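Local coordinates for protein lipocalin (Argas monolakensis, PDB 3BRN) that binds serotonin in the pocket of a lipocalin-type beta barrel and probably sequesters biogenic amines for a soft tick, at residues T49-E52 and G53-T56; S122-L126 and Q127-C131; F99-Y102 and R103-V107. All coordinates share one frame; numbering follows the deposited sequence.

How the contacts relate
Contact 3 (residues 99-107) carries the link to the ligand: Asp106 OD2 takes a hydrogen bond of 2.8 Å from NZ of serotonin. Contact 2 (residues 122-131) lies beside it, centres about 11 Å apart, and the two touch where Cys131 CB packs on Phe99 CZ at 3.8 Å and Ala123 CB on Ser104 CB at 3.8 Å. Contact 1 (residues 49-56) stands apart, its centre about 18 Å from that of contact 3 and about 27 Å from that of contact 2, on the opposite side of the chain's centre from contact 2. The side chain of Leu50 is nevertheless about 7 Å from serotonin, against about 11 Å for Ile124.

Contact 1: T49-E52 and G53-T56; sequences TLSE and GQST
Gln54 reaches back over the turn to Ser51. Its CB lies 3.6 Å from both Leu50 CD2 and Ser51 O, and the Leu50 and Gln54 side chains slide past each other in opposite directions. With CG anti to its own carbonyl carbon (chi1 -67°) and the chain extended beyond it, CG passes Ser51 O and the amide arrives beside the Ser51 backbone, CD and NE2 ending up next to Ser51 OG. There OE1 accepts a hydrogen bond from Ser51 N at 3.0 Å, fairly straight at 159°, although the donor stands well above the carbonyl plane. The main chain closes the same loop with a weak bond of 3.4 Å from Gln54 N to Ser51 O, so backbone and side chain of one residue both hold Ser51. Gly53, with positive phi, occupies the third position of this turn. On the inner side, toward helix 15-20 and strand 67-78, the buried Leu50 sets CG 4.0 Å from Thr56 CG2 and also touches Val19 and Val77. Glu52, bent at chi2, hydrogen-bonds through OE2 to Gly79 N. The arrangement is a type II beta turn from Ser51 to Gln54, leading into strand 55-64 of the lipocalin barrel.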
loop_
_atom_site.group_PDB
_atom_site.type_symbol
_atom_site.label_atom_id
_atom_site.label_comp_id
_atom_site.label_asym_id
_atom_site.label_seq_id
_atom_site.Cartn_x
_atom_site.Cartn_y
_atom_site.Cartn_z
ATOM N N THR A 49 8.736 14.743 2.560
ATOM C CA THR A 49 9.582 13.564 2.679
ATOM C C THR A 49 9.729 13.069 4.120
ATOM O O THR A 49 9.850 13.863 5.056
ATOM C CB THR A 49 10.952 13.785 2.023
ATOM O OG1 THR A 49 10.768 14.002 0.617
ATOM C CG2 THR A 49 11.845 12.571 2.219
ATOM N N LEU A 50 9.460 11.780 4.303
ATOM C CA LEU A 50 9.667 11.111 5.580
ATOM C C LEU A 50 11.099 10.615 5.670
ATOM O O LEU A 50 11.681 10.193 4.668
ATOM C CB LEU A 50 8.741 9.897 5.698
ATOM C CG LEU A 50 7.394 10.064 6.393
ATOM C CD1 LEU A 50 6.634 8.720 6.356
ATOM C CD2 LEU A 50 7.620 10.526 7.823
ATOM N N SER A 51 11.671 10.714 6.865
ATOM C CA SER A 51 12.941 10.085 7.177
ATOM C C SER A 51 12.637 9.149 8.335
ATOM O O SER A 51 11.524 9.139 8.829
ATOM C CB SER A 51 13.989 11.127 7.579
ATOM O OG SER A 51 13.500 11.953 8.619
ATOM N N GLU A 52 13.618 8.356 8.747
ATOM C CA GLU A 52 13.409 7.308 9.753
ATOM C C GLU A 52 12.855 7.828 11.078
ATOM O O GLU A 52 13.382 8.785 11.652
ATOM C CB GLU A 52 14.729 6.561 10.004
ATOM C CG GLU A 52 14.646 5.483 11.070
ATOM C CD GLU A 52 13.849 4.285 10.602
ATOM O OE1 GLU A 52 13.497 4.254 9.408
ATOM O OE2 GLU A 52 13.570 3.391 11.425
ATOM N N GLY A 53 11.877 7.112 11.621
ATOM C CA GLY A 53 11.308 7.430 12.936
ATOM C C GLY A 53 10.284 8.559 13.012
ATOM O O GLY A 53 9.756 8.853 14.081
ATOM N N GLN A 54 10.011 9.203 11.886
ATOM C CA GLN A 54 9.139 10.375 11.881
ATOM C C GLN A 54 7.664 10.024 11.753
ATOM O O GLN A 54 7.312 8.909 11.344
ATOM C CB GLN A 54 9.540 11.355 10.778
ATOM C CG GLN A 54 10.881 12.010 11.001
ATOM C CD GLN A 54 11.222 13.026 9.932
ATOM O OE1 GLN A 54 10.718 12.810 8.725
ATOM N NE2 GLN A 54 11.928 13.999 10.193
ATOM N N SER A 55 6.819 10.943 12.219
ATOM C CA SER A 55 5.367 10.855 12.056
ATOM C C SER A 55 4.939 11.963 11.127
ATOM O O SER A 55 5.573 13.017 11.077
ATOM C CB SER A 55 4.662 11.028 13.398
ATOM O OG SER A 55 4.905 9.923 14.245
ATOM N N THR A 56 3.862 11.741 10.391
ATOM C CA THR A 56 3.395 12.743 9.440
ATOM C C THR A 56 1.952 12.447 9.071
ATOM O O THR A 56 1.443 11.374 9.384
ATOM C CB THR A 56 4.256 12.747 8.156
ATOM O OG1 THR A 56 4.128 14.006 7.482
ATOM C CG2 THR A 56 3.822 11.625 7.217
#

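Contact 2: S122-L126 and Q127-C131; sequences SAINL and QSYGC
Tyr129 turns its ring edge toward the backbone of the preceding turn, its hydroxyl directed at Ile124. CG anti to the carbonyl carbon (chi1 -55°) sends the ring back along the loop, where the carbonyl oxygens of Ala123 and Ile124 both lie at its edge, near the ring plane. Tyr129 OH donates a hydrogen bond of 2.8 Å to Ile124 O, with the hydroxyl oxygen 19° out of the plane of that carbonyl, while Ala123 O sits 3.4 Å from Tyr129 CE1. Both oxygens lie along the CE1 edge of the ring, Ile124 O at the hydroxyl and Ala123 O at CE1. The Ile124 side chain starts away from the tyrosine, but its bend at chi2 (74°) brings CD1 within 4.1 Å of Tyr129 OH as the two side chains cross at a slant. Arg30 NE is a second partner of the tyrosine hydroxyl, tying the loop to strand 26-32, and Trp149 packs on both Ile124 and Tyr129. Ala123 O also accepts the 3.2 Å bond from Leu126 N. This is a type I beta turn from Ala123 to Leu126 braced by a tyrosine, in the loop between strand 115-120 and helix 131-140, with Gly130 as the helix N-cap.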
loop_
_atom_site.group_PDB
_atom_site.type_symbol
_atom_site.label_atom_id
_atom_site.label_comp_id
_atom_site.label_asym_id
_atom_site.label_seq_id
_atom_site.Cartn_x
_atom_site.Cartn_y
_atom_site.Cartn_z
ATOM N N SER A 122 1.379 5.275 -11.040
ATOM C CA SER A 122 2.102 5.175 -12.302
ATOM C C SER A 122 2.147 3.765 -12.901
ATOM O O SER A 122 2.330 3.606 -14.103
ATOM C CB SER A 122 3.517 5.745 -12.168
ATOM O OG SER A 122 4.334 4.907 -11.377
ATOM N N ALA A 123 1.981 2.734 -12.077
ATOM C CA ALA A 123 2.171 1.367 -12.552
ATOM C C ALA A 123 0.906 0.517 -12.493
ATOM O O ALA A 123 0.918 -0.637 -12.894
ATOM C CB ALA A 123 3.313 0.679 -11.790
ATOM N N ILE A 124 -0.194 1.107 -12.051
ATOM C CA ILE A 124 -1.392 0.334 -11.753
ATOM C C ILE A 124 -2.044 -0.338 -12.974
ATOM O O ILE A 124 -2.600 -1.430 -12.859
ATOM C CB ILE A 124 -2.410 1.172 -10.952
ATOM C CG1 ILE A 124 -3.494 0.285 -10.332
ATOM C CG2 ILE A 124 -2.990 2.287 -11.832
ATOM C CD1 ILE A 124 -3.040 -0.532 -9.135
ATOM N N ASN A 125 -1.916 0.270 -14.152
ATOM C CA ASN A 125 -2.518 -0.296 -15.373
ATOM C C ASN A 125 -1.622 -1.285 -16.125
ATOM O O ASN A 125 -1.971 -1.738 -17.218
ATOM C CB ASN A 125 -2.989 0.815 -16.330
ATOM C CG ASN A 125 -4.087 1.679 -15.730
ATOM O OD1 ASN A 125 -3.822 2.766 -15.222
ATOM N ND2 ASN A 125 -5.308 1.154 -15.699
ATOM N N LEU A 126 -0.481 -1.640 -15.540
ATOM C CA LEU A 126 0.409 -2.604 -16.183
ATOM C C LEU A 126 -0.205 -3.997 -16.167
ATOM O O LEU A 126 -1.123 -4.275 -15.393
ATOM C CB LEU A 126 1.803 -2.616 -15.539
ATOM C CG LEU A 126 2.644 -1.333 -15.566
ATOM C CD1 LEU A 126 4.057 -1.644 -15.122
ATOM C CD2 LEU A 126 2.657 -0.675 -16.936
ATOM N N GLN A 127 0.270 -4.858 -17.060
ATOM C CA GLN A 127 -0.249 -6.218 -17.142
ATOM C C GLN A 127 0.318 -7.133 -16.060
ATOM O O GLN A 127 -0.283 -8.153 -15.721
ATOM C CB GLN A 127 -0.017 -6.811 -18.533
ATOM C CG GLN A 127 -0.789 -6.094 -19.628
ATOM C CD GLN A 127 -2.235 -5.841 -19.235
ATOM O OE1 GLN A 127 -3.016 -6.775 -19.049
ATOM N NE2 GLN A 127 -2.595 -4.571 -19.094
ATOM N N SER A 128 1.469 -6.763 -15.510
ATOM C CA SER A 128 2.087 -7.558 -14.452
ATOM C C SER A 128 2.902 -6.656 -13.543
ATOM O O SER A 128 3.553 -5.725 -14.009
ATOM C CB SER A 128 2.978 -8.655 -15.042
ATOM O OG SER A 128 4.162 -8.101 -15.590
ATOM N N TYR A 129 2.895 -6.955 -12.250
ATOM C CA TYR A 129 3.550 -6.088 -11.286
ATOM C C TYR A 129 4.926 -6.618 -10.886
ATOM O O TYR A 129 5.482 -6.240 -9.856
ATOM C CB TYR A 129 2.636 -5.857 -10.079
ATOM C CG TYR A 129 1.258 -5.318 -10.464
ATOM C CD1 TYR A 129 1.119 -4.057 -11.048
ATOM C CD2 TYR A 129 0.106 -6.055 -10.215
ATOM C CE1 TYR A 129 -0.130 -3.557 -11.392
ATOM C CE2 TYR A 129 -1.141 -5.575 -10.560
ATOM C CZ TYR A 129 -1.255 -4.332 -11.163
ATOM O OH TYR A 129 -2.507 -3.841 -11.484
ATOM N N GLY A 130 5.471 -7.501 -11.720
ATOM C CA GLY A 130 6.843 -7.967 -11.569
ATOM C C GLY A 130 7.144 -8.649 -10.253
ATOM O O GLY A 130 6.487 -9.618 -9.882
ATOM N N CYS A 131 8.185 -8.183 -9.571
ATOM C CA CYS A 131 8.652 -8.857 -8.367
ATOM C C CYS A 131 7.634 -8.852 -7.247
ATOM O O CYS A 131 7.683 -9.690 -6.368
ATOM C CB CYS A 131 9.966 -8.262 -7.881
ATOM S SG CYS A 131 11.361 -8.859 -8.840
#

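Contact 3: F99-Y102 and R103-V107; sequences FSDY and RSCDV. With SRO (serotonin), chain C.
Ser100 and Asp106 stand side by side on one face of the hairpin as a non-hydrogen-bonded pair, joined by a short bond of 2.6 Å from Ser100 OG to Asp106 OD1. Ser100 OG also accepts from Tyr102 N at 3.1 Å, forming an ST turn. The other carboxylate oxygen, Asp106 OD2, accepts from serotonin NZ. Ser100 is a second-shell residue that probably helps orient this carboxylate; the carboxylate would probably favour a protonated amine. Ser18 adds a weak bond from OG to Asp106 OD1, and its O is bonded to serotonin.

Backbone pairing joins Phe99 to Val107 through two bonds, the tighter from Val107 N to Phe99 O at 2.8 Å; a weak one runs from Asp101 N to Cys105 O.

Further bonds gather round Asp101. OD1 is gripped by three amides: Ser104 N at 2.9 Å and Cys105 N at 3.2 Å, on its syn side but tilted out of the carboxylate plane, and Arg103 N from above that plane. Ser104 OG donates to Asp101 OD2 at 2.7 Å, on its syn lone pair, so both oxygens are held and the loop is closed.

Apolar packing pairs Phe99 CB with Val107 CB at 4.4 Å. On this face both residues meet Lys135 of helix 131-140, to which Cys105 is linked by its disulfide with Cys132; on the Ser100 and Asp106 face lie helix 15-20 and Trp118 of strand 115-120.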
loop_
_atom_site.group_PDB
_atom_site.type_symbol
_atom_site.label_atom_id
_atom_site.label_comp_id
_atom_site.label_asym_id
_atom_site.label_seq_id
_atom_site.Cartn_x
_atom_site.Cartn_y
_atom_site.Cartn_z
ATOM N N PHE A 99 8.090 -6.602 1.405
ATOM C CA PHE A 99 8.916 -6.342 0.241
ATOM C C PHE A 99 8.520 -5.030 -0.420
ATOM O O PHE A 99 7.364 -4.646 -0.406
ATOM C CB PHE A 99 8.820 -7.498 -0.767
ATOM C CG PHE A 99 9.507 -7.222 -2.076
ATOM C CD1 PHE A 99 10.855 -7.504 -2.246
ATOM C CD2 PHE A 99 8.799 -6.691 -3.141
ATOM C CE1 PHE A 99 11.493 -7.232 -3.448
ATOM C CE2 PHE A 99 9.436 -6.399 -4.335
ATOM C CZ PHE A 99 10.778 -6.694 -4.495
ATOM N N SER A 100 9.482 -4.332 -1.010
ATOM C CA SER A 100 9.148 -3.112 -1.736
ATOM C C SER A 100 10.283 -2.796 -2.682
ATOM O O SER A 100 11.408 -3.225 -2.443
ATOM C CB SER A 100 8.974 -1.956 -0.755
ATOM O OG SER A 100 8.540 -0.787 -1.427
ATOM N N ASP A 101 9.975 -2.136 -3.797
ATOM C CA ASP A 101 11.016 -1.636 -4.692
ATOM C C ASP A 101 11.145 -0.118 -4.554
ATOM O O ASP A 101 11.924 0.522 -5.256
ATOM C CB ASP A 101 10.752 -2.053 -6.145
ATOM C CG ASP A 101 9.527 -1.380 -6.739
ATOM O OD1 ASP A 101 8.828 -0.636 -6.016
ATOM O OD2 ASP A 101 9.274 -1.596 -7.941
ATOM N N TYR A 102 10.368 0.450 -3.638
ATOM C CA TYR A 102 10.533 1.846 -3.252
ATOM C C TYR A 102 10.089 2.785 -4.370
ATOM O O TYR A 102 10.404 3.974 -4.356
ATOM C CB TYR A 102 11.988 2.129 -2.875
ATOM C CG TYR A 102 12.457 1.387 -1.644
ATOM C CD1 TYR A 102 11.548 0.901 -0.714
ATOM C CD2 TYR A 102 13.809 1.173 -1.412
ATOM C CE1 TYR A 102 11.972 0.222 0.412
ATOM C CE2 TYR A 102 14.243 0.495 -0.289
ATOM C CZ TYR A 102 13.320 0.022 0.620
ATOM O OH TYR A 102 13.747 -0.654 1.740
ATOM N N ARG A 103 9.357 2.241 -5.336
ATOM C CA ARG A 103 9.075 2.954 -6.576
ATOM C C ARG A 103 7.637 2.725 -7.030
ATOM O O ARG A 103 6.840 3.661 -7.098
ATOM C CB ARG A 103 10.047 2.523 -7.676
ATOM C CG ARG A 103 11.282 3.403 -7.792
ATOM C CD ARG A 103 12.036 3.127 -9.083
ATOM N NE ARG A 103 12.820 1.899 -9.007
ATOM C CZ ARG A 103 13.844 1.615 -9.805
ATOM N NH1 ARG A 103 14.212 2.474 -10.746
ATOM N NH2 ARG A 103 14.501 0.472 -9.664
ATOM N N SER A 104 7.311 1.474 -7.340
ATOM C CA SER A 104 6.039 1.148 -7.973
ATOM C C SER A 104 5.097 0.293 -7.136
ATOM O O SER A 104 3.883 0.335 -7.334
ATOM C CB SER A 104 6.271 0.492 -9.337
ATOM O OG SER A 104 7.026 -0.698 -9.210
ATOM N N CYS A 105 5.646 -0.563 -6.283
ATOM C CA CYS A 105 4.804 -1.535 -5.591
ATOM C C CYS A 105 5.363 -1.969 -4.240
ATOM O O CYS A 105 6.569 -1.903 -4.003
ATOM C CB CYS A 105 4.552 -2.754 -6.490
ATOM S SG CYS A 105 6.050 -3.689 -6.869
ATOM N N ASP A 106 4.498 -2.432 -3.355
ATOM C CA ASP A 106 4.867 -2.944 -2.060
ATOM C C ASP A 106 4.100 -4.215 -1.795
ATOM O O ASP A 106 2.981 -4.338 -2.222
ATOM C CB ASP A 106 4.458 -2.005 -0.951
ATOM C CG ASP A 106 4.842 -0.599 -1.192
ATOM O OD1 ASP A 106 6.018 -0.293 -1.232
ATOM O OD2 ASP A 106 3.946 0.209 -1.264
ATOM N N VAL A 107 4.659 -5.120 -1.018
ATOM C CA VAL A 107 3.867 -6.194 -0.429
ATOM C C VAL A 107 3.916 -6.043 1.094
ATOM O O VAL A 107 4.990 -5.954 1.668
ATOM C CB VAL A 107 4.429 -7.564 -0.831
ATOM C CG1 VAL A 107 3.642 -8.695 -0.107
ATOM C CG2 VAL A 107 4.374 -7.698 -2.362
HETATM O OH SRO C . 0.997 6.011 4.293
HETATM C CZ3 SRO C . 0.729 4.666 4.198
HETATM C CH2 SRO C . 0.038 4.075 5.252
HETATM C CZ2 SRO C . -0.371 2.742 5.166
HETATM C CE2 SRO C . 0.006 2.039 4.031
HETATM N NE1 SRO C . -0.141 0.755 3.619
HETATM C CD1 SRO C . 0.412 0.611 2.392
HETATM C CG SRO C . 0.967 1.833 2.008
HETATM C CD2 SRO C . 0.721 2.716 3.057
HETATM C CE3 SRO C . 1.063 3.977 3.149
HETATM C CB SRO C . 1.718 2.105 0.728
HETATM C CA SRO C . 3.200 2.406 1.030
HETATM N NZ SRO C . 3.853 2.828 -0.213
#